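Ribosome inactivating type 1 protein (Iris hollandica, PDB 3MVG) is a single-chain (type 1) plant ribosome-inactivating protein, a family whose fold joins a mixed beta sheet to a set of packed alpha helices. Local coordinates at residues Leu124-Asn127 / Pro128-Thr131; Tyr76-Asn80 / Arg81-Leu85; Asp18-Gln21 / Asn22-Asn25; Thr31-Asp35 / Ile36-Pro40. All blocks are in the same frame, centred on the assembly; numbering follows the deposited sequence. Where two conformers were deposited one is given.

Contact 1 (Leu124-Asn127 / Pro128-Thr131); sequences LGIN and PLAT
The N-terminal turn of helix 126-138 is the site of this contact, with G125 at the N-cap and the proline ring of P128 packed back against the residues that lead into the helix. P128 CG lies 3.9 Å from L124 C, and P128 CD comes within 3.4 Å of G125 O, a carbonyl that also accepts the amide of L129. That bond, L129 N to G125 O at 3.0 Å, is the most bent of the three i-to-i+4 bonds here, with 152° at the hydrogen. The two bonds that follow are straighter: A130 N reaches I126 O at 2.9 Å with an angle of 167°, and T131 N donates to N127 O, its nitrogen lying nearly in line with the C=O bond. A proline at this place fits the first turn of an alpha helix, because its nitrogen has no hydrogen to give and an N-terminal turn needs none from it. On the buried side, I126 and L129 run side by side in the same direction and, in the conformer described, meet through their methyl ends, I126 CD1 to L129 CD1 at 4.2 Å; a second conformer of L129 makes this contact less certain. Here L129 has CG anti to its own nitrogen (chi1 -154°), and its side chain packs on L155 and L158 of helix 146-164, while P128 packs on V154 of that same helix. The I126 side chain also touches W57 and Y185. N127 CB still touches P128, and its OD1 receives a weak hydrogen bond from W57 NE1.

Contact 2 (Tyr76-Asn80 / Arg81-Leu85); sequences YQAQN and RFYLL
Y76 and Y83 form the dense side of this contact, facing each other across a hydrogen-bonded antiparallel pair. Y83 N to Y76 O measures 2.8 Å, and Y76 N returns a bond to Y83 O. With chi1 at 71°, Y76 holds its ring between its own nitrogen and carbonyl carbon, against Y83: Y83 CB stands over one face, 3.8 Å from the ring centroid, and Y76 CE2 meets Y83 CD1 at 3.5 Å. The two planes differ by 18° but are slid apart, so the rings barely overlap. On the sheet face that carries Q77 and F82, Q77 CB sits 3.7 Å from the centroid of the F82 ring, almost on its normal, and Q77 OE1 approaches F82 CE1 at 3.3 Å. The turn is looser. R81 N reaches A78 O at 3.2 Å from above the carbonyl plane, and one water links A78 O to Y83 OH at the ring edge. Q79 and N80 are exposed, although Q79 NE2 bonds to H137 O, while R81 extends away to N98 O and a glycerol. Positive phi values at Q79 and N80 define the type I' turn from A78 to R81, the tight connection of a beta hairpin with a two-residue loop, here joining strands 72-78 and 81-84 of the mixed sheet.

Contact 3 (Asp18-Gln21 / Asn22-Asn25); sequences DFLQ and NLRN
Two torsions of Q21 set up its bonds to R24 and N25: chi1 at -171° places CG opposite the backbone nitrogen, and chi2 at 55° bends the chain so that its amide lies along helix 13-27 toward the following turn. These are i-to-i+3 and i-to-i+4 side-chain hydrogen bonds along one alpha helix, laid over the regular backbone bonds, of which N22 N to D18 O (3.0 Å) and R24 N to L20 O (2.9 Å) are examples. R24 NH1 donates to Q21 OE1 at 3.1 Å. It comes from above the amide carbonyl plane rather than on a lone pair, and the oxygen lies near the guanidinium plane, at its edge. The other end of the amide reaches forward, Q21 NE2 meeting N25 OD1 at 3.0 Å, a weak bond because the angle at the hydrogen is poor; the two amide planes stand 64° apart. R166 adds a second donor to Q21 OE1, consistent with a fixed rotation of this amide. The guanidinium of R24 crosses the L20 side chain, with L20 O over one of its faces. Its other two nitrogens have partners elsewhere: NE bonds to A163 O, and NH2 meets both T162 O and, in a salt bridge, E169, whose carboxylate probably eases the closeness of the like charges of R24 and R166. Toward the interior the packing is apolar, L23 resting on V159 of helix 146-164 and on V52 of strand 49-55. L23 CD2 stands 4.3 Å from both F19 CZ and L20 CD2.

Contact 4 (Thr31-Asp35 / Ile36-Pro40); sequences TSVHD and IPLLP
I36 opens the return strand of a short beta hairpin, its backbone bonded twice to V33. V33 N gives a straight bond to I36 O (2.8 Å, 175° at the hydrogen), whereas I36 N reaches V33 O at 3.0 Å from well above the carbonyl plane, the oblique closure of the type I' turn from V33 to I36. The positive phi values of H34 and D35 form that turn, and the I36 side chain begins against it, CB lying 3.6 Å from V33 O. P37 follows opposite S32 in a non-hydrogen-bonded pair. As is usual at such a position, P37 CA faces the partner strand, 3.6 Å from T31 O in a CA-H...O contact. L38 restores conventional bonding, its N lying 2.8 Å from T31 O. Its chi1 of -175° carries the branch alongside T31, the two side chains pointing the same way with L38 CD2 and T31 CG2 3.7 Å apart; the same methyl stands 4.2 Å from V33 CG2. L39 then takes the chain away from the first strand and rests on W201 of helix 201-210. D35 at the turn forms a salt bridge with R184 of the second subunit, and P37 packs on Q179 of that subunit. Within its own chain the hairpin touches helix 201-210 through H34 and L38, and helix 235-240 through H34 and I36, with R239 bonding to H34 O, while L247 pairs with P37 and L39 through the backbone.

Along the chain the order is contact 3, contact 4, contact 2, contact 1, each closing before the next opens. Contacts 3 and 4 are neighbours in sequence and space, helix 13-27 leading into strand 32-33; their centres lie about 15 Å apart, and both touch the second subunit, so together they mark an assembly surface. Contact 2 belongs to the mixed six-strand sheet, its centre about 31 Å from that of contact 4. Contact 1 begins helix 126-138, whose later residues L136 and N138 meet Y76 and Q79 of contact 2. Helix 146-164 is shared by contacts 1 and 3, centres about 19 Å apart, and connects them without direct touch.

Contact 1 (Leu124-Asn127 / Pro128-Thr131)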
loop_
_atom_site.group_PDB
_atom_site.type_symbol
_atom_site.label_atom_id
_atom_site.label_comp_id
_atom_site.label_asym_id
_atom_site.label_seq_id
_atom_site.Cartn_x
_atom_site.Cartn_y
_atom_site.Cartn_z
ATOM N N LEU A 124 -7.821 11.718 9.415
ATOM C CA LEU A 124 -8.205 11.077 8.166
ATOM C C LEU A 124 -8.527 9.614 8.406
ATOM O O LEU A 124 -7.813 8.912 9.129
ATOM C CB LEU A 124 -7.071 11.188 7.146
ATOM C CG LEU A 124 -6.650 12.602 6.741
ATOM C CD1 LEU A 124 -5.491 12.527 5.770
ATOM C CD2 LEU A 124 -7.805 13.393 6.117
ATOM N N GLY A 125 -9.593 9.153 7.770
ATOM C CA GLY A 125 -10.065 7.777 7.902
ATOM C C GLY A 125 -11.479 7.730 7.377
ATOM O O GLY A 125 -11.992 8.741 6.879
ATOM N N ILE A 126 -12.127 6.574 7.507
ATOM C CA ILE A 126 -13.482 6.414 6.990
ATOM C C ILE A 126 -14.512 7.231 7.774
ATOM O O ILE A 126 -15.417 7.801 7.173
ATOM C CB ILE A 126 -13.845 4.909 6.819
ATOM C CG1 ILE A 126 -12.855 4.220 5.863
ATOM C CG2 ILE A 126 -15.307 4.711 6.381
ATOM C CD1 ILE A 126 -12.709 4.867 4.486
ATOM N N ASN A 127 -14.371 7.330 9.091
ATOM C CA ASN A 127 -15.287 8.193 9.832
ATOM C C ASN A 127 -15.139 9.679 9.465
ATOM O O ASN A 127 -16.142 10.333 9.213
ATOM C CB ASN A 127 -15.225 7.947 11.341
ATOM C CG ASN A 127 -16.016 6.724 11.762
ATOM O OD1 ASN A 127 -17.206 6.610 11.461
ATOM N ND2 ASN A 127 -15.362 5.808 12.468
ATOM N N PRO A 128 -13.895 10.207 9.388
ATOM C CA PRO A 128 -13.747 11.583 8.875
ATOM C C PRO A 128 -14.302 11.765 7.473
ATOM O O PRO A 128 -14.890 12.802 7.180
ATOM C CB PRO A 128 -12.234 11.812 8.923
ATOM C CG PRO A 128 -11.803 10.987 10.093
ATOM C CD PRO A 128 -12.656 9.740 10.043
ATOM N N LEU A 129 -14.135 10.758 6.620
ATOM C CA LEU A 129 -14.666 10.801 5.260
ATOM C C LEU A 129 -16.197 10.940 5.285
ATOM O O LEU A 129 -16.766 11.806 4.618
ATOM C CB LEU A 129 -14.230 9.549 4.487
ATOM C CG LEU A 129 -14.123 9.636 2.963
ATOM C CD1 LEU A 129 -13.410 8.416 2.400
ATOM C CD2 LEU A 129 -15.487 9.791 2.322
ATOM N N ALA A 130 -16.855 10.093 6.077
ATOM C CA ALA A 130 -18.313 10.153 6.239
ATOM C C ALA A 130 -18.764 11.499 6.798
ATOM O O ALA A 130 -19.710 12.097 6.292
ATOM C CB ALA A 130 -18.799 9.019 7.126
ATOM N N THR A 131 -18.062 11.992 7.810
ATOM C CA THR A 131 -18.410 13.271 8.417
ATOM C C THR A 131 -18.271 14.425 7.422
ATOM O O THR A 131 -19.113 15.326 7.380
ATOM C CB THR A 131 -17.568 13.503 9.667
ATOM O OG1 THR A 131 -17.923 12.507 10.632
ATOM C CG2 THR A 131 -17.812 14.893 10.255
#

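Contact 2 (Tyr76-Asn80 / Arg81-Leu85)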
loop_
_atom_site.group_PDB
_atom_site.type_symbol
_atom_site.label_atom_id
_atom_site.label_comp_id
_atom_site.label_asym_id
_atom_site.label_seq_id
_atom_site.Cartn_x
_atom_site.Cartn_y
_atom_site.Cartn_z
ATOM N N TYR A 76 -18.350 20.970 -6.033
ATOM C CA TYR A 76 -19.116 19.820 -5.563
ATOM C C TYR A 76 -20.599 20.128 -5.643
ATOM O O TYR A 76 -20.999 21.296 -5.615
ATOM C CB TYR A 76 -18.698 19.371 -4.140
ATOM C CG TYR A 76 -19.119 20.317 -3.048
ATOM C CD1 TYR A 76 -18.279 21.345 -2.627
ATOM C CD2 TYR A 76 -20.370 20.191 -2.440
ATOM C CE1 TYR A 76 -18.674 22.227 -1.625
ATOM C CE2 TYR A 76 -20.778 21.071 -1.448
ATOM C CZ TYR A 76 -19.929 22.088 -1.046
ATOM O OH TYR A 76 -20.298 22.980 -0.070
ATOM N N GLN A 77 -21.409 19.078 -5.736
ATOM C CA GLN A 77 -22.863 19.205 -5.662
ATOM C C GLN A 77 -23.390 18.639 -4.354
ATOM O O GLN A 77 -22.954 17.569 -3.910
ATOM C CB GLN A 77 -23.522 18.473 -6.822
ATOM C CG GLN A 77 -25.027 18.740 -6.933
ATOM C CD GLN A 77 -25.707 17.881 -7.968
ATOM O OE1 GLN A 77 -26.527 18.370 -8.748
ATOM N NE2 GLN A 77 -25.380 16.597 -7.984
ATOM N N ALA A 78 -24.325 19.364 -3.746
ATOM C CA ALA A 78 -25.029 18.903 -2.552
ATOM C C ALA A 78 -26.472 19.343 -2.661
ATOM O O ALA A 78 -26.743 20.515 -2.905
ATOM C CB ALA A 78 -24.402 19.491 -1.306
ATOM N N GLN A 79 -27.391 18.397 -2.482
ATOM C CA GLN A 79 -28.837 18.668 -2.515
ATOM C C GLN A 79 -29.235 19.537 -3.711
ATOM O O GLN A 79 -29.861 20.591 -3.559
ATOM C CB GLN A 79 -29.309 19.288 -1.197
ATOM C CG GLN A 79 -29.116 18.381 0.011
ATOM C CD GLN A 79 -29.882 18.857 1.226
ATOM O OE1 GLN A 79 -31.104 19.027 1.175
ATOM N NE2 GLN A 79 -29.185 19.060 2.327
ATOM N N ASN A 80 -28.837 19.090 -4.896
ATOM C CA ASN A 80 -29.232 19.715 -6.164
ATOM C C ASN A 80 -28.773 21.170 -6.370
ATOM O O ASN A 80 -29.424 21.946 -7.081
ATOM C CB ASN A 80 -30.749 19.586 -6.380
ATOM C CG ASN A 80 -31.130 19.563 -7.847
ATOM O OD1 ASN A 80 -30.383 19.062 -8.689
ATOM N ND2 ASN A 80 -32.294 20.112 -8.161
ATOM N N ARG A 81 -27.657 21.534 -5.745
ATOM C CA ARG A 81 -26.969 22.785 -6.051
ATOM C C ARG A 81 -25.469 22.534 -6.122
ATOM O O ARG A 81 -24.921 21.782 -5.303
ATOM C CB ARG A 81 -27.275 23.877 -5.017
ATOM C CG ARG A 81 -26.829 25.255 -5.501
ATOM C CD ARG A 81 -27.120 26.356 -4.510
ATOM N NE ARG A 81 -26.939 27.652 -5.160
ATOM C CZ ARG A 81 -26.900 28.825 -4.536
ATOM N NH1 ARG A 81 -27.013 28.907 -3.213
ATOM N NH2 ARG A 81 -26.725 29.927 -5.255
ATOM N N PHE A 82 -24.819 23.150 -7.106
ATOM C CA PHE A 82 -23.363 23.108 -7.198
ATOM C C PHE A 82 -22.722 24.273 -6.449
ATOM O O PHE A 82 -23.284 25.383 -6.358
ATOM C CB PHE A 82 -22.897 23.080 -8.658
ATOM C CG PHE A 82 -22.991 21.723 -9.302
ATOM C CD1 PHE A 82 -24.174 21.304 -9.908
ATOM C CD2 PHE A 82 -21.883 20.871 -9.333
ATOM C CE1 PHE A 82 -24.262 20.050 -10.519
ATOM C CE2 PHE A 82 -21.970 19.617 -9.948
ATOM C CZ PHE A 82 -23.154 19.210 -10.540
ATOM N N TYR A 83 -21.538 23.986 -5.914
ATOM C CA TYR A 83 -20.713 24.894 -5.149
ATOM C C TYR A 83 -19.356 24.901 -5.818
ATOM O O TYR A 83 -18.717 23.857 -5.970
ATOM C CB TYR A 83 -20.625 24.406 -3.696
ATOM C CG TYR A 83 -21.977 24.465 -3.022
ATOM C CD1 TYR A 83 -22.868 23.388 -3.079
ATOM C CD2 TYR A 83 -22.399 25.632 -2.399
ATOM C CE1 TYR A 83 -24.139 23.470 -2.494
ATOM C CE2 TYR A 83 -23.663 25.726 -1.817
ATOM C CZ TYR A 83 -24.526 24.644 -1.869
ATOM O OH TYR A 83 -25.776 24.746 -1.288
ATOM N N LEU A 84 -18.926 26.083 -6.242
ATOM C CA LEU A 84 -17.698 26.242 -7.018
ATOM C C LEU A 84 -16.604 26.835 -6.176
ATOM O O LEU A 84 -16.833 27.792 -5.434
ATOM C CB LEU A 84 -17.941 27.175 -8.210
ATOM C CG LEU A 84 -18.478 26.631 -9.536
ATOM C CD1 LEU A 84 -19.493 25.500 -9.414
ATOM C CD2 LEU A 84 -19.051 27.793 -10.347
ATOM N N LEU A 85 -15.396 26.302 -6.301
ATOM C CA LEU A 85 -14.239 26.998 -5.745
ATOM C C LEU A 85 -14.093 28.344 -6.475
ATOM O O LEU A 85 -14.584 28.512 -7.605
ATOM C CB LEU A 85 -12.969 26.145 -5.823
ATOM C CG LEU A 85 -12.993 24.895 -4.935
ATOM C CD1 LEU A 85 -11.852 23.967 -5.322
ATOM C CD2 LEU A 85 -12.923 25.235 -3.450
HETATM O O HOH W 1 -27.251 22.532 -1.145
#

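Contact 3 (Asp18-Gln21 / Asn22-Asn25)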
loop_
_atom_site.group_PDB
_atom_site.type_symbol
_atom_site.label_atom_id
_atom_site.label_comp_id
_atom_site.label_asym_id
_atom_site.label_seq_id
_atom_site.Cartn_x
_atom_site.Cartn_y
_atom_site.Cartn_z
ATOM N N ASP A 18 -10.525 -0.580 -4.673
ATOM C CA ASP A 18 -11.217 -0.741 -5.947
ATOM C C ASP A 18 -11.770 0.589 -6.446
ATOM O O ASP A 18 -11.682 0.901 -7.637
ATOM C CB ASP A 18 -12.353 -1.768 -5.828
ATOM C CG ASP A 18 -11.859 -3.218 -5.827
ATOM O OD1 ASP A 18 -10.671 -3.477 -6.102
ATOM O OD2 ASP A 18 -12.681 -4.118 -5.553
ATOM N N PHE A 19 -12.364 1.360 -5.539
ATOM C CA PHE A 19 -12.843 2.697 -5.860
ATOM C C PHE A 19 -11.723 3.565 -6.450
ATOM O O PHE A 19 -11.877 4.136 -7.519
ATOM C CB PHE A 19 -13.472 3.337 -4.613
ATOM C CG PHE A 19 -13.498 4.844 -4.637
ATOM C CD1 PHE A 19 -14.193 5.533 -5.625
ATOM C CD2 PHE A 19 -12.849 5.572 -3.658
ATOM C CE1 PHE A 19 -14.225 6.930 -5.652
ATOM C CE2 PHE A 19 -12.877 6.970 -3.672
ATOM C CZ PHE A 19 -13.567 7.647 -4.673
ATOM N N LEU A 20 -10.594 3.629 -5.763
ATOM C CA LEU A 20 -9.496 4.466 -6.230
ATOM C C LEU A 20 -8.955 3.991 -7.561
ATOM O O LEU A 20 -8.575 4.807 -8.395
ATOM C CB LEU A 20 -8.374 4.522 -5.198
ATOM C CG LEU A 20 -8.703 5.255 -3.896
ATOM C CD1 LEU A 20 -7.473 5.229 -3.027
ATOM C CD2 LEU A 20 -9.132 6.701 -4.144
ATOM N N GLN A 21 -8.897 2.682 -7.772
ATOM C CA GLN A 21 -8.359 2.188 -9.035
ATOM C C GLN A 21 -9.293 2.526 -10.191
ATOM O O GLN A 21 -8.841 2.957 -11.259
ATOM C CB GLN A 21 -8.043 0.692 -8.974
ATOM C CG GLN A 21 -7.269 0.204 -10.204
ATOM C CD GLN A 21 -5.994 1.000 -10.434
ATOM O OE1 GLN A 21 -5.260 1.306 -9.498
ATOM N NE2 GLN A 21 -5.721 1.337 -11.689
ATOM N N ASN A 22 -10.597 2.348 -9.994
ATOM C CA ASN A 22 -11.569 2.764 -11.008
ATOM C C ASN A 22 -11.484 4.265 -11.276
ATOM O O ASN A 22 -11.593 4.718 -12.420
ATOM C CB ASN A 22 -12.988 2.373 -10.594
ATOM C CG ASN A 22 -13.283 0.912 -10.843
ATOM O OD1 ASN A 22 -12.794 0.323 -11.809
ATOM N ND2 ASN A 22 -14.095 0.318 -9.979
ATOM N N LEU A 23 -11.274 5.033 -10.216
ATOM C CA LEU A 23 -11.079 6.460 -10.352
ATOM C C LEU A 23 -9.838 6.790 -11.208
ATOM O O LEU A 23 -9.917 7.580 -12.150
ATOM C CB LEU A 23 -11.006 7.095 -8.962
ATOM C CG LEU A 23 -10.712 8.587 -8.915
ATOM C CD1 LEU A 23 -11.774 9.397 -9.630
ATOM C CD2 LEU A 23 -10.600 9.027 -7.475
ATOM N N ARG A 24 -8.712 6.156 -10.906
ATOM C CA ARG A 24 -7.493 6.370 -11.689
ATOM C C ARG A 24 -7.718 6.017 -13.155
ATOM O O ARG A 24 -7.242 6.723 -14.044
ATOM C CB ARG A 24 -6.328 5.545 -11.142
ATOM C CG ARG A 24 -5.847 5.959 -9.766
ATOM C CD ARG A 24 -4.550 5.231 -9.394
ATOM N NE ARG A 24 -4.283 5.434 -7.974
ATOM C CZ ARG A 24 -4.622 4.589 -7.002
ATOM N NH1 ARG A 24 -5.162 3.407 -7.287
ATOM N NH2 ARG A 24 -4.402 4.927 -5.744
ATOM N N ASN A 25 -8.439 4.927 -13.407
ATOM C CA ASN A 25 -8.683 4.476 -14.778
ATOM C C ASN A 25 -9.495 5.476 -15.597
ATOM O O ASN A 25 -9.265 5.635 -16.801
ATOM C CB ASN A 25 -9.356 3.099 -14.776
ATOM C CG ASN A 25 -8.438 1.996 -14.291
ATOM O OD1 ASN A 25 -7.227 2.160 -14.177
ATOM N ND2 ASN A 25 -9.027 0.845 -13.993
#

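Contact 4 (Thr31-Asp35 / Ile36-Pro40)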
loop_
_atom_site.group_PDB
_atom_site.type_symbol
_atom_site.label_atom_id
_atom_site.label_comp_id
_atom_site.label_asym_id
_atom_site.label_seq_id
_atom_site.Cartn_x
_atom_site.Cartn_y
_atom_site.Cartn_z
ATOM N N THR A 31 -2.553 7.077 -21.911
ATOM C CA THR A 31 -1.104 7.097 -22.110
ATOM C C THR A 31 -0.403 6.702 -20.813
ATOM O O THR A 31 -0.798 7.121 -19.718
ATOM C CB THR A 31 -0.626 8.477 -22.599
ATOM O OG1 THR A 31 -1.252 8.764 -23.855
ATOM C CG2 THR A 31 0.894 8.531 -22.779
ATOM N N SER A 32 0.627 5.876 -20.964
ATOM C CA SER A 32 1.421 5.344 -19.870
ATOM C C SER A 32 2.839 5.875 -20.034
ATOM O O SER A 32 3.400 5.808 -21.136
ATOM C CB SER A 32 1.431 3.815 -19.969
ATOM O OG SER A 32 2.129 3.211 -18.893
ATOM N N VAL A 33 3.413 6.421 -18.964
ATOM C CA VAL A 33 4.818 6.855 -18.979
ATOM C C VAL A 33 5.532 6.146 -17.831
ATOM O O VAL A 33 5.177 6.334 -16.660
ATOM C CB VAL A 33 4.964 8.396 -18.852
ATOM C CG1 VAL A 33 6.433 8.798 -18.839
ATOM C CG2 VAL A 33 4.240 9.111 -20.001
ATOM N N HIS A 34 6.517 5.313 -18.164
ATOM C CA HIS A 34 7.198 4.472 -17.165
ATOM C C HIS A 34 6.213 3.727 -16.263
ATOM O O HIS A 34 6.405 3.631 -15.046
ATOM C CB HIS A 34 8.181 5.286 -16.326
ATOM C CG HIS A 34 9.317 5.849 -17.117
ATOM N ND1 HIS A 34 10.352 5.065 -17.580
ATOM C CD2 HIS A 34 9.581 7.112 -17.529
ATOM C CE1 HIS A 34 11.208 5.826 -18.242
ATOM N NE2 HIS A 34 10.762 7.069 -18.230
ATOM N N ASP A 35 5.148 3.222 -16.883
ATOM C CA ASP A 35 4.122 2.417 -16.208
ATOM C C ASP A 35 3.281 3.184 -15.190
ATOM O O ASP A 35 2.667 2.576 -14.305
ATOM C CB ASP A 35 4.707 1.121 -15.634
ATOM C CG ASP A 35 5.159 0.175 -16.717
ATOM O OD1 ASP A 35 4.546 0.174 -17.807
ATOM O OD2 ASP A 35 6.130 -0.565 -16.485
ATOM N N ILE A 36 3.267 4.510 -15.327
ATOM C CA ILE A 36 2.388 5.373 -14.556
ATOM C C ILE A 36 1.458 6.088 -15.539
ATOM O O ILE A 36 1.915 6.598 -16.569
ATOM C CB ILE A 36 3.172 6.408 -13.719
ATOM C CG1 ILE A 36 4.298 5.730 -12.933
ATOM C CG2 ILE A 36 2.227 7.164 -12.783
ATOM C CD1 ILE A 36 5.165 6.696 -12.171
ATOM N N PRO A 37 0.146 6.109 -15.247
ATOM C CA PRO A 37 -0.782 6.813 -16.134
ATOM C C PRO A 37 -0.495 8.305 -16.243
ATOM O O PRO A 37 -0.225 8.976 -15.240
ATOM C CB PRO A 37 -2.136 6.612 -15.454
ATOM C CG PRO A 37 -1.989 5.339 -14.712
ATOM C CD PRO A 37 -0.576 5.348 -14.205
ATOM N N LEU A 38 -0.569 8.804 -17.470
ATOM C CA LEU A 38 -0.430 10.221 -17.750
ATOM C C LEU A 38 -1.810 10.847 -17.808
ATOM O O LEU A 38 -2.689 10.360 -18.522
ATOM C CB LEU A 38 0.275 10.401 -19.095
ATOM C CG LEU A 38 0.643 11.821 -19.539
ATOM C CD1 LEU A 38 1.659 12.433 -18.599
ATOM C CD2 LEU A 38 1.193 11.781 -20.960
ATOM N N LEU A 39 -2.018 11.913 -17.047
ATOM C CA LEU A 39 -3.300 12.606 -17.076
ATOM C C LEU A 39 -3.457 13.368 -18.397
ATOM O O LEU A 39 -2.460 13.648 -19.087
ATOM C CB LEU A 39 -3.432 13.526 -15.859
ATOM C CG LEU A 39 -3.564 12.773 -14.525
ATOM C CD1 LEU A 39 -3.570 13.748 -13.380
ATOM C CD2 LEU A 39 -4.822 11.885 -14.469
ATOM N N PRO A 40 -4.706 13.675 -18.787
ATOM C CA PRO A 40 -4.935 14.349 -20.069
ATOM C C PRO A 40 -4.405 15.776 -20.121
ATOM O O PRO A 40 -4.131 16.403 -19.092
ATOM C CB PRO A 40 -6.461 14.363 -20.221
ATOM C CG PRO A 40 -7.013 13.922 -18.958
ATOM C CD PRO A 40 -5.963 13.283 -18.124
#